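Local coordinates for protein actibind (Aspergillus niger, PDB 3D3Z) that cleaves RNA as a ribonuclease of the T2 family, an endonuclease without base specificity that prefers adenylic acid, at residues A[48-53]-A[93-98]. Numbering follows the deposited sequence.
With D3Z (1-(5-deoxy-beta-L-xylofuranosyl)pyrimidine-2,4(1H,3H)-dione), chain E; EDO (1,2-ethanediol), chain F.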
loop_
_atom_site.group_PDB
_atom_site.type_symbol
_atom_site.label_atom_id
_atom_site.label_comp_id
_atom_site.label_asym_id
_atom_site.label_seq_id
_atom_site.Cartn_x
_atom_site.Cartn_y
_atom_site.Cartn_z
ATOM N N TRP A 48 -9.553 -5.305 -6.036
ATOM C CA TRP A 48 -9.240 -4.011 -5.484
ATOM C C TRP A 48 -8.000 -3.520 -6.232
ATOM O O TRP A 48 -7.363 -4.286 -6.985
ATOM C CB TRP A 48 -8.978 -4.134 -3.991
ATOM C CG TRP A 48 -10.233 -4.412 -3.156
ATOM C CD1 TRP A 48 -11.094 -5.467 -3.267
ATOM C CD2 TRP A 48 -10.724 -3.599 -2.086
ATOM N NE1 TRP A 48 -12.122 -5.339 -2.327
ATOM C CE2 TRP A 48 -11.909 -4.206 -1.588
ATOM C CE3 TRP A 48 -10.297 -2.401 -1.520
ATOM C CZ2 TRP A 48 -12.660 -3.642 -0.558
ATOM C CZ3 TRP A 48 -11.055 -1.836 -0.481
ATOM C CH2 TRP A 48 -12.209 -2.455 -0.018
ATOM N N THR A 49 -7.691 -2.243 -6.024
ATOM C CA THR A 49 -6.526 -1.559 -6.611
ATOM C C THR A 49 -5.644 -0.924 -5.524
ATOM O O THR A 49 -6.028 -0.810 -4.360
ATOM C CB THR A 49 -6.981 -0.505 -7.593
ATOM O OG1 THR A 49 -7.932 0.366 -6.989
ATOM C CG2 THR A 49 -7.641 -1.175 -8.796
ATOM N N ILE A 50 -4.443 -0.506 -5.925
ATOM C CA ILE A 50 -3.451 0.089 -5.070
ATOM C C ILE A 50 -3.753 1.558 -4.842
ATOM O O ILE A 50 -4.078 2.310 -5.755
ATOM C CB ILE A 50 -1.961 0.016 -5.671
ATOM C CG1 ILE A 50 -1.542 -1.461 -5.927
ATOM C CG2 ILE A 50 -0.969 0.776 -4.763
ATOM C CD1 ILE A 50 -0.316 -1.690 -6.884
ATOM N N HIS A 51 -3.650 1.950 -3.596
ATOM C CA HIS A 51 -3.570 3.342 -3.210
ATOM C C HIS A 51 -2.082 3.713 -3.004
ATOM O O HIS A 51 -1.583 4.643 -3.594
ATOM C CB HIS A 51 -4.406 3.588 -1.943
ATOM C CG HIS A 51 -4.558 5.039 -1.561
ATOM N ND1 HIS A 51 -5.408 5.437 -0.546
ATOM C CD2 HIS A 51 -4.011 6.178 -2.059
ATOM C CE1 HIS A 51 -5.361 6.757 -0.430
ATOM N NE2 HIS A 51 -4.538 7.232 -1.354
ATOM N N GLY A 52 -1.411 2.989 -2.135
ATOM C CA GLY A 52 0.014 3.217 -1.835
ATOM C C GLY A 52 0.670 2.328 -0.798
ATOM O O GLY A 52 0.187 1.247 -0.475
ATOM N N LEU A 53 1.802 2.823 -0.309
ATOM C CA LEU A 53 2.575 2.267 0.779
ATOM C C LEU A 53 3.066 3.444 1.617
ATOM O O LEU A 53 3.750 4.307 1.104
ATOM C CB LEU A 53 3.750 1.431 0.227
ATOM C CG LEU A 53 4.671 0.794 1.298
ATOM C CD1 LEU A 53 3.937 -0.304 2.152
ATOM C CD2 LEU A 53 5.937 0.209 0.585
ATOM N N GLU A 93 -2.965 -0.743 -14.774
ATOM C CA GLU A 93 -4.074 -1.650 -14.517
ATOM C C GLU A 93 -4.531 -1.668 -13.032
ATOM O O GLU A 93 -5.721 -1.520 -12.749
ATOM C CB GLU A 93 -3.701 -3.067 -14.994
ATOM C CG GLU A 93 -4.716 -4.120 -14.626
ATOM C CD GLU A 93 -6.123 -3.886 -15.201
ATOM O OE1 GLU A 93 -6.302 -3.042 -16.066
ATOM O OE2 GLU A 93 -7.039 -4.525 -14.726
ATOM N N TYR A 94 -3.552 -1.757 -12.131
ATOM C CA TYR A 94 -3.776 -2.034 -10.718
ATOM C C TYR A 94 -3.470 -0.871 -9.782
ATOM O O TYR A 94 -3.841 -0.949 -8.643
ATOM C CB TYR A 94 -3.063 -3.323 -10.268
ATOM C CG TYR A 94 -3.607 -4.626 -10.841
ATOM C CD1 TYR A 94 -4.708 -5.251 -10.285
ATOM C CD2 TYR A 94 -2.955 -5.280 -11.880
ATOM C CE1 TYR A 94 -5.179 -6.447 -10.807
ATOM C CE2 TYR A 94 -3.450 -6.445 -12.423
ATOM C CZ TYR A 94 -4.553 -7.030 -11.874
ATOM O OH TYR A 94 -5.060 -8.201 -12.399
ATOM N N TRP A 95 -2.864 0.202 -10.292
ATOM C CA TRP A 95 -2.649 1.426 -9.535
ATOM C C TRP A 95 -3.244 2.639 -10.304
ATOM O O TRP A 95 -2.681 3.745 -10.356
ATOM C CB TRP A 95 -1.178 1.582 -9.270
ATOM C CG TRP A 95 -0.839 2.465 -8.150
ATOM C CD1 TRP A 95 -1.593 3.469 -7.614
ATOM C CD2 TRP A 95 0.392 2.456 -7.420
ATOM N NE1 TRP A 95 -0.934 4.073 -6.585
ATOM C CE2 TRP A 95 0.298 3.487 -6.452
ATOM C CE3 TRP A 95 1.581 1.681 -7.506
ATOM C CZ2 TRP A 95 1.335 3.738 -5.524
ATOM C CZ3 TRP A 95 2.611 1.925 -6.565
ATOM C CH2 TRP A 95 2.492 2.983 -5.646
ATOM N N PRO A 96 -4.472 2.480 -10.816
ATOM C CA PRO A 96 -5.042 3.580 -11.562
ATOM C C PRO A 96 -5.511 4.774 -10.687
ATOM O O PRO A 96 -5.856 4.610 -9.482
ATOM C CB PRO A 96 -6.230 2.923 -12.248
ATOM C CG PRO A 96 -6.757 1.936 -11.234
ATOM C CD PRO A 96 -5.440 1.391 -10.658
ATOM N N ASP A 97 -5.453 5.966 -11.278
ATOM C CA ASP A 97 -6.243 7.069 -10.835
ATOM C C ASP A 97 -7.699 6.888 -11.399
ATOM O O ASP A 97 -7.922 6.706 -12.618
ATOM C CB ASP A 97 -5.563 8.397 -11.198
ATOM C CG ASP A 97 -6.234 9.573 -10.596
ATOM O OD1 ASP A 97 -7.390 9.845 -10.939
ATOM O OD2 ASP A 97 -5.606 10.238 -9.764
ATOM N N TYR A 98 -8.680 6.882 -10.489
ATOM C CA TYR A 98 -10.103 6.664 -10.864
ATOM C C TYR A 98 -10.571 7.577 -11.997
ATOM O O TYR A 98 -11.421 7.195 -12.808
ATOM C CB TYR A 98 -11.046 6.808 -9.634
ATOM C CG TYR A 98 -11.121 8.221 -9.116
ATOM C CD1 TYR A 98 -11.898 9.192 -9.765
ATOM C CD2 TYR A 98 -10.403 8.597 -7.999
ATOM C CE1 TYR A 98 -11.944 10.525 -9.301
ATOM C CE2 TYR A 98 -10.434 9.922 -7.534
ATOM C CZ TYR A 98 -11.209 10.875 -8.183
ATOM O OH TYR A 98 -11.189 12.186 -7.715
HETATM N N1 D3Z E . -7.338 9.441 -5.555
HETATM C C2 D3Z E . -6.736 9.413 -6.828
HETATM N N3 D3Z E . -6.827 8.316 -7.573
HETATM C C4 D3Z E . -7.466 7.225 -7.147
HETATM C C5 D3Z E . -8.052 7.245 -5.909
HETATM C C6 D3Z E . -7.983 8.376 -5.107
HETATM O O2 D3Z E . -6.119 10.402 -7.279
HETATM O O4 D3Z E . -7.568 6.191 -7.838
HETATM C "C1'" D3Z E . -7.245 10.610 -4.719
HETATM C "C2'" D3Z E . -5.996 11.338 -5.171
HETATM O "O2'" D3Z E . -6.355 12.575 -5.812
HETATM C "C3'" D3Z E . -5.126 11.479 -3.935
HETATM C "C4'" D3Z E . -5.896 10.864 -2.780
HETATM O "O3'" D3Z E . -3.903 10.780 -4.101
HETATM O "O4'" D3Z E . -7.060 10.229 -3.344
HETATM C "C5'" D3Z E . -4.998 9.886 -2.031
HETATM C C1 EDO F . -8.753 1.022 -16.199
HETATM O O1 EDO F . -9.701 1.444 -15.198
HETATM C C2 EDO F . -7.415 0.747 -15.513
HETATM O O2 EDO F . -7.561 -0.068 -14.336
HETATM O O HOH W 1 -6.147 2.550 -7.508
#
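Ile50 sets its CG2 methyl over one face of the Trp95 indole where strand 49-56 of the RNase T2 fold, part of its antiparallel sheet, meets the chain leaving helix 85-94. The branched isoleucine suits this place: chi1 of -59° puts CG1 beside the backbone N and CG2 anti to it. Ile50 CG2 lies 3.5 Å from the centroid of the five-membered ring of Trp95, a CH-pi contact, while Ile50 CD1 reaches CE3 of the benzene ring. Val143 of helix 134-147 touches both residues. Trp95, its CG swung anti to the backbone N (chi1 -159°), also directs NE1 to the strand, where Trp95 NE1 gives His51 O a weak, bent hydrogen bond of 3.1 Å.

The backbones are joined more firmly. Ile50 N donates to Tyr94 O at 2.8 Å, almost straight at 175°, so the carbonyl at the helix end finds a partner on the strand. Beside it, Thr49 CG2 lies 3.9 Å from Pro96 CD, and the hydroxyl on the other branch gives its proton to a water that donates in turn to Ile50 O and Pro96 O; threonine thus serves both an apolar and a polar neighbour.

The contact borders the nucleoside pocket. The side chain of His51, a predicted active-site residue, leaves the strand away from segment 93-98 and stacks on Phe35, its imidazole edge near the ligand's sugar. After Pro96, the Asp97 carboxylate lies beside O2 and N3 of the D3Z uracil, Tyr98 CD2 approaches C4 and C5, and Tyr98 N donates a hydrogen bond of 3.0 Å to D3Z O4.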